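PBP5 (Haemophilus influenzae, PDB 3A3J) removes the terminal D-alanine from the peptide stems of cell-wall precursors, acting as a serine D-alanyl-D-alanine carboxypeptidase of the penicillin-binding protein group. Local coordinates at residues Q317-V322 with A334-M339; I96-N101 with I182-R187. All coordinates share one frame; numbering follows the deposited sequence.

Interaction 1 (Q317-V322 with A334-M339); sequences QVIGKV and ANLQVM
Gln317 opens the pairing through its backbone: its carbonyl O takes the N-H of Val338 at 2.8 Å, while its amide OE1 turns back to the N of Ala314. Val318 stands opposite Gln337 in a non-hydrogen-bonded pair, and its CG2 lies 3.9 Å from Gln337 CG. The glutamine adds an aliphatic stem to this partly open face, and its amide ends on Gly316 O and Phe283 N. Ile319 gives its N-H to Leu336 O, and its buried side chain brings its end nearer to Leu336, among Leu304 and Leu280. CG1 stands between the backbone N and carbonyl carbon (chi1 44°), and this together with the turn at chi2 puts CD1 4.0 Å from Leu336 CG. Its other branch, CG2, is pressed to 3.4 Å against CG2 of Val338, whose side chain crosses it at about a right angle. Ile319 and Gly320 both face Leu336, a classic beta bulge in the antiparallel hairpin of strands 318-326 and 329-338 within the C-terminal domain. Gly320 has backbone angles (phi 166°) at which a CB would jam against the preceding carbonyl. Its O receives Leu336 N from well above the carbonyl plane. Lys321 bends at chi2 (85°), so that its chain passes along Ala334 and its NZ meets Asn335 OD1 at 2.9 Å, a polar link suited to the partly exposed side. Val322 N then bonds Ala334 O at 2.7 Å, and the return bond from Ala334 N to Val322 O is weak. Branched and apolar, Val322 sets CG2 4.1 Å from Leu336 CD1, on the side covered by Tyr302 of strand 299-304.

Interaction 2 (I96-N101 with I182-R187); sequences IVVSGN and IKQPNR
Val98 and Gln184 cross at about a right angle, and the two methyls of the valine share the work. CG1 meets the aliphatic CB of Gln184 at 3.7 Å, while CG2 lies equally close to the amide NE2. Gln184 suits this place, apolar near the backbone and polar at its end: with CG beside its own backbone N (chi1 -46°), the extended chain runs past the valine and delivers NE2 to Lys77 O. Val97 and Asn186 are likewise almost perpendicular, the methyl CG1 lying 4.0 Å from Asn186 CB; apolar Val97 also packs on Phe177. Asn186 CA sends a fairly straight C-H...O contact (162° at the hydrogen) to Val97 O. No direct hydrogen bond spans the segments; one water joins Val97 O at 2.7 Å to Arg187 N, another is held by Ile96 O and only weakly by Asn186 ND2. Ile96 O also accepts from Lys202 NZ, a probable substrate-binding residue. The short amide of Asn186 reaches two backbone groups, Glu174 O and Asn188 N. The contact packs the two-stranded sheet of 176-179 and 182-185 against the C-terminal part of helix 88-98, which leads into Ser99-Gly100-Asn101, fitting the family's SxN motif; Ser99, a likely active-site residue, touches Lys39 of helix 38-51.

In the fold
The two contacts lie on opposite sides of the chain's centre, about 47 Å apart between their own centres, and share no secondary-structure element. Interaction 1 joins sequence neighbours, the two strands of one hairpin in the C-terminal domain, far from the annotated sites; interaction 2 brings together a helix end and a strand 81 residues apart, beside the probable active site of the carboxypeptidase domain. Both are partly buried. Direct backbone hydrogen bonds dominate interaction 1, with an apolar face turned inward and a lysine-asparagine link on the more open one. Interaction 2 is much smaller, 222 against 611 Å² of buried surface, and relies on methyl packing and bridging water.

Interaction 1 (Q317-V322 with A334-M339)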
# COMPACT_ATOMS: atom_id res chain seq x y z
N GLN A 317 -10.77 26.18 -2.00
CA GLN A 317 -10.93 26.47 -0.59
C GLN A 317 -11.89 25.49 0.10
O GLN A 317 -12.96 25.19 -0.42
CB GLN A 317 -11.42 27.91 -0.42
CG GLN A 317 -11.58 28.36 1.01
CD GLN A 317 -11.94 29.86 1.08
OE1 GLN A 317 -11.81 30.61 0.09
NE2 GLN A 317 -12.43 30.27 2.23
N VAL A 318 -11.49 25.00 1.27
CA VAL A 318 -12.35 24.15 2.05
C VAL A 318 -13.28 24.97 2.94
O VAL A 318 -12.84 25.62 3.88
CB VAL A 318 -11.54 23.19 2.99
CG1 VAL A 318 -12.46 22.44 3.89
CG2 VAL A 318 -10.65 22.21 2.16
N ILE A 319 -14.58 24.89 2.68
CA ILE A 319 -15.55 25.68 3.39
C ILE A 319 -16.46 24.78 4.21
O ILE A 319 -17.44 25.24 4.80
CB ILE A 319 -16.35 26.54 2.39
CG1 ILE A 319 -16.77 25.72 1.15
CG2 ILE A 319 -15.48 27.65 1.84
CD1 ILE A 319 -17.84 24.66 1.40
N GLY A 320 -16.17 23.49 4.27
CA GLY A 320 -17.08 22.58 5.01
C GLY A 320 -16.82 21.11 4.74
O GLY A 320 -15.77 20.74 4.26
N LYS A 321 -17.83 20.29 5.01
CA LYS A 321 -17.70 18.86 5.01
C LYS A 321 -18.96 18.21 4.41
O LYS A 321 -20.07 18.74 4.57
CB LYS A 321 -17.54 18.41 6.46
CG LYS A 321 -16.54 17.29 6.67
CD LYS A 321 -15.10 17.77 6.81
CE LYS A 321 -14.17 16.57 7.07
NZ LYS A 321 -12.81 16.97 7.52
N VAL A 322 -18.82 17.09 3.72
CA VAL A 322 -19.97 16.27 3.42
C VAL A 322 -19.99 15.18 4.45
O VAL A 322 -18.97 14.54 4.70
CB VAL A 322 -19.94 15.61 2.04
CG1 VAL A 322 -21.26 14.91 1.77
CG2 VAL A 322 -19.68 16.60 0.99
N ALA A 334 -15.93 13.99 4.41
CA ALA A 334 -14.96 14.39 3.41
C ALA A 334 -15.12 15.88 3.15
O ALA A 334 -16.23 16.39 3.16
CB ALA A 334 -15.22 13.67 2.14
N ASN A 335 -14.02 16.57 2.88
CA ASN A 335 -14.06 17.99 2.68
C ASN A 335 -14.91 18.41 1.51
O ASN A 335 -15.07 17.68 0.57
CB ASN A 335 -12.65 18.57 2.55
CG ASN A 335 -11.88 18.43 3.81
OD1 ASN A 335 -12.46 18.25 4.90
ND2 ASN A 335 -10.59 18.53 3.71
N LEU A 336 -15.44 19.62 1.60
CA LEU A 336 -16.20 20.22 0.51
C LEU A 336 -15.49 21.50 0.17
O LEU A 336 -15.16 22.28 1.05
CB LEU A 336 -17.59 20.54 1.02
CG LEU A 336 -18.66 21.00 0.06
CD1 LEU A 336 -18.89 20.01 -1.07
CD2 LEU A 336 -19.93 21.17 0.90
N GLN A 337 -15.28 21.74 -1.11
CA GLN A 337 -14.51 22.90 -1.50
C GLN A 337 -15.25 23.79 -2.46
O GLN A 337 -16.18 23.38 -3.17
CB GLN A 337 -13.15 22.50 -2.14
CG GLN A 337 -12.28 21.55 -1.34
CD GLN A 337 -11.27 20.85 -2.28
OE1 GLN A 337 -11.56 19.79 -2.84
NE2 GLN A 337 -10.11 21.49 -2.51
N VAL A 338 -14.80 25.03 -2.49
CA VAL A 338 -15.27 25.99 -3.46
C VAL A 338 -14.57 25.63 -4.80
O VAL A 338 -13.38 25.32 -4.83
CB VAL A 338 -14.87 27.43 -2.93
CG1 VAL A 338 -15.04 28.52 -4.01
CG2 VAL A 338 -15.62 27.75 -1.59
N MET A 339 -15.31 25.66 -5.90
CA MET A 339 -14.82 25.12 -7.18
C MET A 339 -14.36 26.22 -8.13
O MET A 339 -13.55 25.96 -9.02
CB MET A 339 -15.93 24.35 -7.90
CG MET A 339 -16.53 23.27 -7.08
SD MET A 339 -15.34 21.97 -6.59
CE MET A 339 -14.60 22.63 -5.13

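Interaction 2 (I96-N101 with I182-R187)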
# COMPACT_ATOMS: atom_id res chain seq x y z
N ILE A 96 11.46 -8.51 -6.11
CA ILE A 96 10.01 -8.60 -6.04
C ILE A 96 9.46 -10.05 -6.04
O ILE A 96 8.81 -10.42 -5.10
CB ILE A 96 9.38 -7.85 -7.17
CG1 ILE A 96 9.45 -6.33 -6.91
CG2 ILE A 96 7.89 -8.35 -7.31
CD1 ILE A 96 9.12 -5.55 -8.20
N VAL A 97 9.83 -10.88 -7.03
CA VAL A 97 9.32 -12.30 -7.12
C VAL A 97 9.95 -13.26 -6.12
O VAL A 97 9.22 -14.02 -5.47
CB VAL A 97 9.42 -12.79 -8.56
CG1 VAL A 97 8.73 -14.18 -8.74
CG2 VAL A 97 8.78 -11.72 -9.46
N VAL A 98 11.27 -13.21 -5.91
CA VAL A 98 11.88 -14.22 -5.04
C VAL A 98 12.62 -13.67 -3.86
O VAL A 98 13.42 -14.38 -3.28
CB VAL A 98 12.85 -15.21 -5.84
CG1 VAL A 98 12.05 -15.91 -6.95
CG2 VAL A 98 13.97 -14.44 -6.47
N SER A 99 12.41 -12.40 -3.53
CA SER A 99 13.02 -11.81 -2.34
C SER A 99 14.55 -11.96 -2.34
O SER A 99 15.14 -12.38 -1.34
CB SER A 99 12.48 -12.55 -1.15
OG SER A 99 11.18 -12.11 -0.96
N GLY A 100 15.17 -11.72 -3.50
CA GLY A 100 16.65 -11.99 -3.58
C GLY A 100 17.45 -11.03 -2.70
O GLY A 100 17.44 -9.85 -2.95
N ASN A 101 18.12 -11.54 -1.67
CA ASN A 101 18.91 -10.64 -0.75
C ASN A 101 20.12 -9.96 -1.41
O ASN A 101 20.45 -8.76 -1.15
CB ASN A 101 19.29 -11.37 0.54
CG ASN A 101 18.11 -11.50 1.45
OD1 ASN A 101 17.16 -10.73 1.34
ND2 ASN A 101 18.13 -12.47 2.33
N ILE A 182 18.63 -20.84 -12.50
CA ILE A 182 17.87 -21.29 -11.37
C ILE A 182 16.43 -20.66 -11.51
O ILE A 182 16.28 -19.47 -11.80
CB ILE A 182 18.50 -20.80 -10.09
CG1 ILE A 182 20.03 -21.05 -10.12
CG2 ILE A 182 17.81 -21.38 -8.86
CD1 ILE A 182 20.43 -22.34 -9.56
N LYS A 183 15.41 -21.52 -11.38
CA LYS A 183 14.04 -21.15 -11.44
C LYS A 183 13.50 -21.17 -10.03
O LYS A 183 13.62 -22.16 -9.34
CB LYS A 183 13.28 -22.16 -12.29
CG LYS A 183 11.90 -21.66 -12.64
CD LYS A 183 11.04 -22.73 -13.23
CE LYS A 183 10.21 -22.08 -14.27
NZ LYS A 183 9.03 -22.97 -14.46
N GLN A 184 12.97 -20.05 -9.54
CA GLN A 184 12.38 -20.15 -8.21
C GLN A 184 10.95 -19.56 -8.26
O GLN A 184 10.62 -18.70 -9.11
CB GLN A 184 13.27 -19.45 -7.15
CG GLN A 184 14.80 -19.77 -7.22
CD GLN A 184 15.59 -18.87 -6.22
OE1 GLN A 184 15.83 -19.26 -5.08
NE2 GLN A 184 15.88 -17.64 -6.62
N PRO A 185 10.11 -20.02 -7.35
CA PRO A 185 8.68 -19.59 -7.39
C PRO A 185 8.45 -18.31 -6.55
O PRO A 185 9.07 -18.15 -5.52
CB PRO A 185 7.92 -20.77 -6.73
CG PRO A 185 8.90 -21.35 -5.74
CD PRO A 185 10.37 -21.10 -6.38
N ASN A 186 7.52 -17.46 -6.94
CA ASN A 186 6.86 -16.60 -5.95
C ASN A 186 6.33 -17.36 -4.74
O ASN A 186 5.72 -18.40 -4.89
CB ASN A 186 5.78 -15.84 -6.67
CG ASN A 186 5.36 -14.63 -5.88
OD1 ASN A 186 5.26 -14.70 -4.69
ND2 ASN A 186 5.16 -13.54 -6.55
N ARG A 187 6.64 -16.96 -3.51
CA ARG A 187 6.17 -17.72 -2.37
C ARG A 187 4.72 -17.39 -1.94
O ARG A 187 4.24 -17.93 -0.97
CB ARG A 187 7.10 -17.51 -1.19
CG ARG A 187 8.60 -18.04 -1.47
CD ARG A 187 8.54 -19.61 -1.74
NE ARG A 187 9.82 -20.20 -2.15
CZ ARG A 187 10.07 -21.52 -2.24
NH1 ARG A 187 9.14 -22.44 -1.93
NH2 ARG A 187 11.25 -21.92 -2.68
O HOH W 1 5.97 -10.69 -4.99
O HOH W 2 8.59 -14.82 -2.99